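Chemotaxis operon protein (CheX) (Borrelia burgdorferi, PDB 3HZH) probably acts as a CheX-type phosphatase that dephosphorylates the CheY response regulator in chemotaxis signalling, and is crystallised here with a second protein. Local coordinates at residues I14-P19 with G114-T119; V27-D30 with N36-M39; V80-K83 with E88-D91; D90-E95 with E99-T104. All coordinates share one frame; numbering follows the deposited sequence.

Interaction 1 of 4, residues I14-P19 with G114-T119; sequences IDYIEP and GNFVTT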
loop_
_atom_site.group_PDB
_atom_site.type_symbol
_atom_site.label_atom_id
_atom_site.label_comp_id
_atom_site.label_asym_id
_atom_site.label_seq_id
_atom_site.Cartn_x
_atom_site.Cartn_y
_atom_site.Cartn_z
ATOM N N ILE B 14 22.379 12.222 2.121
ATOM C CA ILE B 14 21.210 11.465 2.543
ATOM C C ILE B 14 21.637 10.016 2.774
ATOM O O ILE B 14 21.969 9.293 1.834
ATOM C CB ILE B 14 20.095 11.523 1.466
ATOM C CG1 ILE B 14 18.904 10.673 1.905
ATOM C CG2 ILE B 14 20.638 11.063 0.118
ATOM C CD1 ILE B 14 17.768 10.644 0.906
ATOM N N ASP B 15 21.643 9.604 4.036
ATOM C CA ASP B 15 22.041 8.250 4.399
ATOM C C ASP B 15 20.805 7.362 4.299
ATOM O O ASP B 15 19.975 7.336 5.202
ATOM C CB ASP B 15 22.587 8.255 5.821
ATOM C CG ASP B 15 23.192 9.596 6.195
ATOM O OD1 ASP B 15 22.416 10.521 6.519
ATOM O OD2 ASP B 15 24.434 9.738 6.138
ATOM N N TYR B 16 20.696 6.628 3.199
ATOM C CA TYR B 16 19.534 5.783 2.947
ATOM C C TYR B 16 19.764 4.275 3.056
ATOM O O TYR B 16 18.807 3.504 3.133
ATOM C CB TYR B 16 19.008 6.061 1.549
ATOM C CG TYR B 16 20.007 5.663 0.494
ATOM C CD1 TYR B 16 21.119 6.462 0.222
ATOM C CD2 TYR B 16 19.886 4.449 -0.182
ATOM C CE1 TYR B 16 22.084 6.060 -0.697
ATOM C CE2 TYR B 16 20.846 4.038 -1.101
ATOM C CZ TYR B 16 21.940 4.848 -1.353
ATOM O OH TYR B 16 22.901 4.449 -2.257
ATOM N N ILE B 17 21.022 3.851 3.041
ATOM C CA ILE B 17 21.333 2.426 3.108
ATOM C C ILE B 17 20.665 1.695 4.270
ATOM O O ILE B 17 19.968 0.701 4.064
ATOM C CB ILE B 17 22.858 2.184 3.170
ATOM C CG1 ILE B 17 23.518 2.712 1.897
ATOM C CG2 ILE B 17 23.145 0.693 3.287
ATOM C CD1 ILE B 17 23.069 1.997 0.619
ATOM N N GLU B 18 20.868 2.173 5.491
ATOM C CA GLU B 18 20.268 1.507 6.637
ATOM C C GLU B 18 18.747 1.621 6.620
ATOM O O GLU B 18 18.052 0.644 6.877
ATOM C CB GLU B 18 20.867 2.048 7.936
ATOM C CG GLU B 18 20.354 1.374 9.189
ATOM C CD GLU B 18 21.271 1.636 10.366
ATOM O OE1 GLU B 18 21.772 2.771 10.456
ATOM O OE2 GLU B 18 21.483 0.727 11.198
ATOM N N PRO B 19 18.206 2.822 6.342
ATOM C CA PRO B 19 16.748 2.973 6.296
ATOM C C PRO B 19 16.156 1.986 5.281
ATOM O O PRO B 19 15.140 1.341 5.542
ATOM C CB PRO B 19 16.579 4.426 5.864
ATOM C CG PRO B 19 17.767 5.085 6.544
ATOM C CD PRO B 19 18.852 4.121 6.094
ATOM N N GLY B 114 7.082 3.284 0.775
ATOM C CA GLY B 114 6.471 4.278 1.634
ATOM C C GLY B 114 7.114 4.311 3.006
ATOM O O GLY B 114 7.437 5.385 3.527
ATOM N N ASN B 115 7.290 3.140 3.608
ATOM C CA ASN B 115 7.925 3.066 4.912
ATOM C C ASN B 115 9.350 3.584 4.800
ATOM O O ASN B 115 9.854 4.244 5.717
ATOM C CB ASN B 115 7.903 1.629 5.436
ATOM C CG ASN B 115 6.767 1.387 6.412
ATOM O OD1 ASN B 115 6.223 0.284 6.503
ATOM N ND2 ASN B 115 6.405 2.423 7.151
ATOM N N PHE B 116 9.993 3.301 3.671
ATOM C CA PHE B 116 11.358 3.767 3.439
ATOM C C PHE B 116 11.436 5.302 3.437
ATOM O O PHE B 116 12.158 5.897 4.242
ATOM C CB PHE B 116 11.887 3.226 2.108
ATOM C CG PHE B 116 13.184 3.852 1.674
ATOM C CD1 PHE B 116 14.345 3.688 2.430
ATOM C CD2 PHE B 116 13.235 4.636 0.524
ATOM C CE1 PHE B 116 15.543 4.296 2.044
ATOM C CE2 PHE B 116 14.423 5.252 0.127
ATOM C CZ PHE B 116 15.584 5.080 0.891
ATOM N N VAL B 117 10.695 5.951 2.544
ATOM C CA VAL B 117 10.745 7.408 2.499
ATOM C C VAL B 117 10.230 8.045 3.792
ATOM O O VAL B 117 10.573 9.186 4.102
ATOM C CB VAL B 117 9.964 7.985 1.287
ATOM C CG1 VAL B 117 10.577 7.481 -0.001
ATOM C CG2 VAL B 117 8.492 7.607 1.370
ATOM N N THR B 118 9.415 7.315 4.549
ATOM C CA THR B 118 8.886 7.844 5.800
ATOM C C THR B 118 9.979 7.940 6.869
ATOM O O THR B 118 10.016 8.892 7.644
ATOM C CB THR B 118 7.718 6.976 6.331
ATOM O OG1 THR B 118 6.623 7.035 5.407
ATOM C CG2 THR B 118 7.240 7.482 7.695
ATOM N N THR B 119 10.876 6.960 6.903
ATOM C CA THR B 119 11.948 6.972 7.885
ATOM C C THR B 119 12.965 8.014 7.465
ATOM O O THR B 119 14.043 8.133 8.050
ATOM C CB THR B 119 12.632 5.602 7.992
ATOM O OG1 THR B 119 13.195 5.247 6.727
ATOM C CG2 THR B 119 11.623 4.543 8.402
HETATM O O HOH W 1 13.559 2.464 7.350
#

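Interaction 2 of 4, residues V27-D30 with N36-M39; sequences VLRD and NIEM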
loop_
_atom_site.group_PDB
_atom_site.type_symbol
_atom_site.label_atom_id
_atom_site.label_comp_id
_atom_site.label_asym_id
_atom_site.label_seq_id
_atom_site.Cartn_x
_atom_site.Cartn_y
_atom_site.Cartn_z
ATOM N N VAL B 27 9.178 -4.819 6.347
ATOM C CA VAL B 27 7.900 -5.006 5.664
ATOM C C VAL B 27 7.644 -6.445 5.215
ATOM O O VAL B 27 6.538 -6.964 5.395
ATOM C CB VAL B 27 7.766 -4.079 4.433
ATOM C CG1 VAL B 27 6.454 -4.362 3.711
ATOM C CG2 VAL B 27 7.804 -2.629 4.866
ATOM N N LEU B 28 8.644 -7.090 4.620
ATOM C CA LEU B 28 8.471 -8.468 4.168
ATOM C C LEU B 28 8.128 -9.387 5.349
ATOM O O LEU B 28 7.215 -10.218 5.261
ATOM C CB LEU B 28 9.736 -8.969 3.455
ATOM C CG LEU B 28 10.111 -8.291 2.127
ATOM C CD1 LEU B 28 11.437 -8.846 1.621
ATOM C CD2 LEU B 28 9.015 -8.524 1.099
ATOM N N ARG B 29 8.851 -9.229 6.452
ATOM C CA ARG B 29 8.607 -10.045 7.637
ATOM C C ARG B 29 7.230 -9.802 8.238
ATOM O O ARG B 29 6.617 -10.709 8.799
ATOM C CB ARG B 29 9.661 -9.765 8.698
ATOM C CG ARG B 29 11.053 -10.132 8.275
ATOM C CD ARG B 29 12.019 -9.918 9.407
ATOM N NE ARG B 29 13.351 -10.354 9.031
ATOM C CZ ARG B 29 14.391 -10.368 9.857
ATOM N NH1 ARG B 29 14.261 -9.973 11.118
ATOM N NH2 ARG B 29 15.571 -10.762 9.406
ATOM N N ASP B 30 6.746 -8.574 8.117
ATOM C CA ASP B 30 5.456 -8.215 8.672
ATOM C C ASP B 30 4.300 -8.648 7.768
ATOM O O ASP B 30 3.224 -8.979 8.259
ATOM C CB ASP B 30 5.397 -6.702 8.899
ATOM C CG ASP B 30 4.757 -6.334 10.224
ATOM O OD1 ASP B 30 5.314 -6.722 11.275
ATOM O OD2 ASP B 30 3.705 -5.660 10.218
ATOM N N ASN B 36 11.199 -17.149 8.700
ATOM C CA ASN B 36 12.500 -16.928 8.126
ATOM C C ASN B 36 12.665 -16.447 6.703
ATOM O O ASN B 36 12.780 -17.213 5.744
ATOM C CB ASN B 36 13.386 -18.133 8.413
ATOM C CG ASN B 36 13.518 -18.376 9.898
ATOM O OD1 ASN B 36 13.799 -17.448 10.658
ATOM N ND2 ASN B 36 13.314 -19.615 10.324
ATOM N N ILE B 37 12.667 -15.124 6.622
ATOM C CA ILE B 37 12.891 -14.373 5.407
ATOM C C ILE B 37 14.310 -13.990 5.787
ATOM O O ILE B 37 14.508 -13.204 6.713
ATOM C CB ILE B 37 12.085 -13.076 5.380
ATOM C CG1 ILE B 37 10.606 -13.349 5.673
ATOM C CG2 ILE B 37 12.267 -12.394 4.032
ATOM C CD1 ILE B 37 9.803 -13.807 4.496
ATOM N N GLU B 38 15.293 -14.554 5.107
ATOM C CA GLU B 38 16.680 -14.273 5.435
ATOM C C GLU B 38 17.308 -13.228 4.537
ATOM O O GLU B 38 17.215 -13.322 3.317
ATOM C CB GLU B 38 17.480 -15.566 5.355
ATOM C CG GLU B 38 18.172 -15.913 6.637
ATOM C CD GLU B 38 17.229 -15.954 7.820
ATOM O OE1 GLU B 38 16.280 -16.765 7.811
ATOM O OE2 GLU B 38 17.439 -15.169 8.766
HETATM N N MSE B 39 17.957 -12.234 5.138
HETATM C CA MSE B 39 18.610 -11.202 4.348
HETATM C C MSE B 39 19.901 -11.778 3.785
HETATM O O MSE B 39 20.732 -12.295 4.527
HETATM C CB MSE B 39 18.942 -9.965 5.198
HETATM C CG MSE B 39 19.525 -8.790 4.391
HETATM SE SE MSE B 39 20.183 -7.394 5.415
HETATM C CE MSE B 39 21.370 -8.138 6.245
#

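Interaction 3 of 4, residues V80-K83 with E88-D91; sequences VASK and EYDD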
loop_
_atom_site.group_PDB
_atom_site.type_symbol
_atom_site.label_atom_id
_atom_site.label_comp_id
_atom_site.label_asym_id
_atom_site.label_seq_id
_atom_site.Cartn_x
_atom_site.Cartn_y
_atom_site.Cartn_z
ATOM N N VAL B 80 4.310 -15.866 -3.067
ATOM C CA VAL B 80 4.076 -14.651 -2.278
ATOM C C VAL B 80 2.622 -14.183 -2.343
ATOM O O VAL B 80 2.018 -13.881 -1.313
ATOM C CB VAL B 80 4.979 -13.483 -2.747
ATOM C CG1 VAL B 80 4.646 -12.220 -1.957
ATOM C CG2 VAL B 80 6.452 -13.856 -2.567
ATOM N N ALA B 81 2.062 -14.104 -3.546
ATOM C CA ALA B 81 0.670 -13.677 -3.672
ATOM C C ALA B 81 -0.242 -14.650 -2.912
ATOM O O ALA B 81 -1.199 -14.225 -2.261
ATOM C CB ALA B 81 0.267 -13.607 -5.139
ATOM N N SER B 82 0.071 -15.945 -2.986
ATOM C CA SER B 82 -0.710 -16.973 -2.300
ATOM C C SER B 82 -0.700 -16.783 -0.787
ATOM O O SER B 82 -1.739 -16.841 -0.137
ATOM C CB SER B 82 -0.183 -18.374 -2.638
ATOM O OG SER B 82 -0.438 -18.709 -3.993
ATOM N N LYS B 83 0.479 -16.558 -0.228
ATOM C CA LYS B 83 0.604 -16.356 1.208
ATOM C C LYS B 83 -0.120 -15.096 1.686
ATOM O O LYS B 83 -0.771 -15.119 2.729
ATOM C CB LYS B 83 2.087 -16.274 1.600
ATOM C CG LYS B 83 2.873 -17.554 1.369
ATOM C CD LYS B 83 2.396 -18.660 2.299
ATOM C CE LYS B 83 3.219 -19.928 2.126
ATOM N NZ LYS B 83 2.866 -20.959 3.150
ATOM N N GLU B 88 -4.574 -20.316 -2.490
ATOM C CA GLU B 88 -3.680 -20.808 -3.519
ATOM C C GLU B 88 -3.841 -20.251 -4.927
ATOM O O GLU B 88 -4.932 -20.268 -5.500
ATOM C CB GLU B 88 -3.777 -22.335 -3.582
ATOM C CG GLU B 88 -3.100 -22.939 -4.799
ATOM C CD GLU B 88 -3.205 -24.448 -4.848
ATOM O OE1 GLU B 88 -4.333 -24.976 -4.738
ATOM O OE2 GLU B 88 -2.155 -25.108 -5.013
ATOM N N TYR B 89 -2.733 -19.753 -5.471
ATOM C CA TYR B 89 -2.670 -19.260 -6.846
ATOM C C TYR B 89 -1.538 -20.076 -7.455
ATOM O O TYR B 89 -0.406 -20.033 -6.966
ATOM C CB TYR B 89 -2.298 -17.777 -6.922
ATOM C CG TYR B 89 -3.319 -16.826 -6.351
ATOM C CD1 TYR B 89 -4.634 -16.820 -6.814
ATOM C CD2 TYR B 89 -2.959 -15.909 -5.368
ATOM C CE1 TYR B 89 -5.565 -15.914 -6.309
ATOM C CE2 TYR B 89 -3.878 -15.007 -4.857
ATOM C CZ TYR B 89 -5.177 -15.013 -5.328
ATOM O OH TYR B 89 -6.077 -14.116 -4.814
ATOM N N ASP B 90 -1.837 -20.827 -8.508
ATOM C CA ASP B 90 -0.822 -21.663 -9.138
ATOM C C ASP B 90 -0.796 -21.528 -10.653
ATOM O O ASP B 90 -0.090 -22.269 -11.337
ATOM C CB ASP B 90 -1.054 -23.126 -8.764
ATOM C CG ASP B 90 -2.418 -23.629 -9.202
ATOM O OD1 ASP B 90 -2.719 -24.816 -8.953
ATOM O OD2 ASP B 90 -3.187 -22.840 -9.791
ATOM N N ASP B 91 -1.564 -20.582 -11.176
ATOM C CA ASP B 91 -1.613 -20.379 -12.615
ATOM C C ASP B 91 -1.570 -18.882 -12.889
ATOM O O ASP B 91 -2.600 -18.219 -12.980
ATOM C CB ASP B 91 -2.891 -21.013 -13.188
ATOM C CG ASP B 91 -2.871 -21.107 -14.707
ATOM O OD1 ASP B 91 -1.812 -20.832 -15.313
ATOM O OD2 ASP B 91 -3.913 -21.475 -15.294
#

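Interaction 4 of 4, residues D90-E95 with E99-T104; sequences DDFDDE and EMVAAT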
loop_
_atom_site.group_PDB
_atom_site.type_symbol
_atom_site.label_atom_id
_atom_site.label_comp_id
_atom_site.label_asym_id
_atom_site.label_seq_id
_atom_site.Cartn_x
_atom_site.Cartn_y
_atom_site.Cartn_z
ATOM N N ASP B 90 -1.837 -20.827 -8.508
ATOM C CA ASP B 90 -0.822 -21.663 -9.138
ATOM C C ASP B 90 -0.796 -21.528 -10.653
ATOM O O ASP B 90 -0.090 -22.269 -11.337
ATOM C CB ASP B 90 -1.054 -23.126 -8.764
ATOM C CG ASP B 90 -2.418 -23.629 -9.202
ATOM O OD1 ASP B 90 -2.719 -24.816 -8.953
ATOM O OD2 ASP B 90 -3.187 -22.840 -9.791
ATOM N N ASP B 91 -1.564 -20.582 -11.176
ATOM C CA ASP B 91 -1.613 -20.379 -12.615
ATOM C C ASP B 91 -1.570 -18.882 -12.889
ATOM O O ASP B 91 -2.600 -18.219 -12.980
ATOM C CB ASP B 91 -2.891 -21.013 -13.188
ATOM C CG ASP B 91 -2.871 -21.107 -14.707
ATOM O OD1 ASP B 91 -1.812 -20.832 -15.313
ATOM O OD2 ASP B 91 -3.913 -21.475 -15.294
ATOM N N PHE B 92 -0.350 -18.367 -13.007
ATOM C CA PHE B 92 -0.078 -16.951 -13.247
ATOM C C PHE B 92 -0.660 -16.465 -14.568
ATOM O O PHE B 92 -0.692 -15.265 -14.849
ATOM C CB PHE B 92 1.439 -16.730 -13.255
ATOM C CG PHE B 92 1.854 -15.333 -13.635
ATOM C CD1 PHE B 92 1.767 -14.282 -12.724
ATOM C CD2 PHE B 92 2.337 -15.072 -14.913
ATOM C CE1 PHE B 92 2.162 -12.989 -13.080
ATOM C CE2 PHE B 92 2.733 -13.784 -15.284
ATOM C CZ PHE B 92 2.647 -12.741 -14.362
ATOM N N ASP B 93 -1.107 -17.412 -15.384
ATOM C CA ASP B 93 -1.671 -17.099 -16.690
ATOM C C ASP B 93 -3.184 -17.063 -16.728
ATOM O O ASP B 93 -3.805 -16.881 -17.782
ATOM C CB ASP B 93 -1.129 -18.057 -17.747
ATOM C CG ASP B 93 0.215 -17.610 -18.287
ATOM O OD1 ASP B 93 0.468 -16.385 -18.286
ATOM O OD2 ASP B 93 1.000 -18.464 -18.749
ATOM N N ASP B 94 -3.758 -17.271 -15.554
ATOM C CA ASP B 94 -5.184 -17.199 -15.334
ATOM C C ASP B 94 -5.323 -15.682 -15.242
ATOM O O ASP B 94 -4.528 -15.002 -14.589
ATOM C CB ASP B 94 -5.505 -17.928 -14.025
ATOM C CG ASP B 94 -6.727 -17.382 -13.310
ATOM O OD1 ASP B 94 -7.315 -16.380 -13.757
ATOM O OD2 ASP B 94 -7.086 -17.961 -12.262
ATOM N N GLU B 95 -6.322 -15.184 -15.953
ATOM C CA GLU B 95 -6.659 -13.779 -16.106
ATOM C C GLU B 95 -7.068 -12.933 -14.926
ATOM O O GLU B 95 -7.199 -11.707 -15.031
ATOM C CB GLU B 95 -7.743 -13.700 -17.148
ATOM C CG GLU B 95 -7.228 -13.292 -18.460
ATOM C CD GLU B 95 -7.907 -12.036 -18.882
ATOM O OE1 GLU B 95 -8.482 -11.370 -17.993
ATOM O OE2 GLU B 95 -7.861 -11.703 -20.080
ATOM N N GLU B 99 -4.173 -10.812 -12.207
ATOM C CA GLU B 99 -4.632 -9.506 -11.761
ATOM C C GLU B 99 -4.295 -9.328 -10.283
ATOM O O GLU B 99 -3.708 -8.323 -9.886
ATOM C CB GLU B 99 -6.147 -9.396 -11.953
ATOM C CG GLU B 99 -6.675 -8.022 -12.366
ATOM C CD GLU B 99 -7.672 -7.432 -11.375
ATOM O OE1 GLU B 99 -8.418 -8.203 -10.735
ATOM O OE2 GLU B 99 -7.733 -6.186 -11.263
HETATM N N MSE B 100 -4.663 -10.310 -9.467
HETATM C CA MSE B 100 -4.396 -10.206 -8.044
HETATM C C MSE B 100 -2.905 -10.330 -7.747
HETATM O O MSE B 100 -2.416 -9.682 -6.831
HETATM C CB MSE B 100 -5.194 -11.251 -7.255
HETATM C CG MSE B 100 -5.153 -11.042 -5.736
HETATM SE SE MSE B 100 -5.860 -9.439 -5.194
HETATM C CE MSE B 100 -7.537 -9.585 -5.853
ATOM N N VAL B 101 -2.184 -11.152 -8.516
ATOM C CA VAL B 101 -0.739 -11.305 -8.310
ATOM C C VAL B 101 -0.059 -9.944 -8.468
ATOM O O VAL B 101 0.696 -9.506 -7.594
ATOM C CB VAL B 101 -0.109 -12.303 -9.324
ATOM C CG1 VAL B 101 1.411 -12.183 -9.309
ATOM C CG2 VAL B 101 -0.491 -13.729 -8.954
ATOM N N ALA B 102 -0.347 -9.281 -9.587
ATOM C CA ALA B 102 0.212 -7.967 -9.877
ATOM C C ALA B 102 -0.138 -6.959 -8.788
ATOM O O ALA B 102 0.739 -6.290 -8.243
ATOM C CB ALA B 102 -0.302 -7.460 -11.225
ATOM N N ALA B 103 -1.424 -6.864 -8.468
ATOM C CA ALA B 103 -1.904 -5.922 -7.453
ATOM C C ALA B 103 -1.311 -6.153 -6.071
ATOM O O ALA B 103 -1.107 -5.202 -5.309
ATOM C CB ALA B 103 -3.421 -5.977 -7.375
ATOM N N THR B 104 -1.053 -7.417 -5.742
ATOM C CA THR B 104 -0.486 -7.756 -4.449
ATOM C C THR B 104 0.995 -7.400 -4.380
ATOM O O THR B 104 1.441 -6.761 -3.430
ATOM C CB THR B 104 -0.646 -9.267 -4.129
ATOM O OG1 THR B 104 -2.034 -9.635 -4.181
ATOM C CG2 THR B 104 -0.112 -9.567 -2.727
#

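Interaction 1 of 4, residues I14-P19 with G114-T119
Thr-119 OG1 is gripped on two fronts: it gives its hydrogen to Phe-116 O, 2.8 Å away in its own helix, and takes one from a water 2.9 Å from Thr-119 OG1. That water also donates to Pro-19 O, at 2.7 Å, and so links the two chain segments, which share no direct hydrogen bond. The same hydroxyl rests against the proline ring, with Thr-119 OG1 to Pro-19 CB at 3.6 Å. Thr-119 is where the chain leaves helix 97-118, and its chi1 of 60° turns OG1 back over the helix end. The contact joins the C-terminal end of that helix to the start of helix 17-31 on the antiparallel sheet, where Tyr-16 and Phe-116 both pack on Ile-166 of strand 161-168. Phe-116 reaches across with CG anti to its backbone nitrogen (chi1 170°) and presents the rim of its ring, not a face. Along that rim CD1 lies by the carbonyl carbon of Pro-19, Phe-116 CE1 is 3.5 Å from Tyr-16 O, and Phe-116 CZ meets Tyr-16 CB at 3.6 Å. The tyrosine ring heads away from the phenylalanine and also meets Ile-168.

Interaction 2 of 4, residues V27-D30 with N36-M39
Ile-37 drives its side chain at the helix, where Arg-29 and Leu-28 receive it on adjoining positions. Arg-29 and Ile-37 run alongside each other in opposite directions, Arg-29 CG passing 4.2 Å from Ile-37 CG1. Arg-29 is fully extended from CG to NE, which carries its guanidinium beyond the isoleucine side chain to the neighbourhood of Ile-37 O. There Arg-29 NH2 is 3.8 Å from Ile-37 O, too long for a hydrogen bond, and the carbonyl oxygen meets the guanidinium obliquely. The other branch of the isoleucine, CG2, stands anti to the backbone nitrogen and meets Leu-28, with Ile-37 CG2 to Leu-28 CB at 4.3 Å. Leu-28 and Ile-37 both continue onto Phe-154 of strand 149-155, to which Glu-38 is hydrogen-bonded through its backbone, so the contact lays helix 17-31 against one margin of the antiparallel sheet. Glu-38 OE2 lies 4.8 Å from Arg-29 NH2, a separation at which the opposite charges may attract weakly, without a salt bridge. What joins these segments is therefore mainly apolar contact, with the arginine's aliphatic stem shielding Ile-37 and its charged end on the exposed side.

Interaction 3 of 4, residues V80-K83 with E88-D91
The chain leaving helix 74-85 doubles back against the helix flank, bringing the CA of Glu-88 to 5.0 Å from the CA of Ser-82. The one hydrogen bond across runs from Tyr-89 N to Ser-82 OG, 2.9 Å long with an N-H...O angle of 152°. Ser-82 OG stands anti to its carbonyl carbon (chi1 -69°), beside the backbone nitrogen, and it is also hydrogen-bonded to Leu-78 O one turn back in the helix. A single hydroxyl thus accepts from the loop while donating to a helical carbonyl, which should fix its rotation. In fold terms this ties the loop between helices 74-85 and 97-118 back onto the first of them. Tyr-89 follows with its ring turned so that an edge meets the helix backbone: Tyr-89 CD2 is 3.9 Å from Ser-82 N, and Tyr-89 CE2 is 3.8 Å from Ala-81 O. The methyl group of Ala-81 adds an apolar touch, its CB lying 4.0 Å from Tyr-89 CD2. Ala-81 O itself is hydrogen-bonded to the side-chain amide of Asn-85. The Tyr-89 side chain also packs on Thr-97 and Met-100 of helix 97-118 and on a basic side chain of the partner protein.

Interaction 4 of 4, residues D90-E95 with E99-T104
Phe-92 and Val-101 make the apolar part of the contact. Their side chains cross at about a right angle, and a single methyl, Val-101 CG1, sits in the plane of the phenylalanine ring at its edge, 3.9 Å from Phe-92 CE1. With CG anti to the backbone nitrogen (chi1 174°), the end of the Phe-92 side chain comes nearer the helix, and its ring goes on to Ile-74 and Leu-78 of helix 74-85. A second touch, between exposed residues, brings Glu-95 O to 4.0 Å from Glu-99 CB; the Glu-95 side chain is poorly ordered. No hydrogen bond spans the two segments. In the loop, Asp-94 N donates to Asp-91 O at 3.0 Å, with a weak bond from Asp-93 N to Asp-91 OD1, 3.5 Å, in the manner of an Asx turn. The Asp-94 carboxylate bonds to Thr-97 OG1 and Glu-96 N, which lie between the segments. In the helix, Met-100 O, from a selenomethionine, accepts twice: Thr-104 OG1 at 2.7 Å and Thr-104 N at 2.9 Å approach it from opposite faces of the carbonyl plane. The arrangement is a type I beta turn, Asp-91 to Asp-94, leading the interhelical loop into helix 97-118.

Overall arrangement
Interaction 1 joins the start of helix 17-31 to the end of helix 97-118, and the other three are nested within the loop it closes. Interaction 2 uses the later part of helix 17-31, about 17 Å away between centres, and meets interaction 1 where Val-27 packs on Asn-115. Interactions 3 and 4 come after it along the chain, the second beginning where the first ends, about 8 Å apart between centres; they touch through Tyr-89 on Met-100 and Ala-81 on Val-101. Both lie about 30 Å between centres from interaction 1, across the chain's centre. Helix 97-118 thus has a contact near each end, and residues at both ends also meet the partner protein, consistent with this helix forming part of the docking surface.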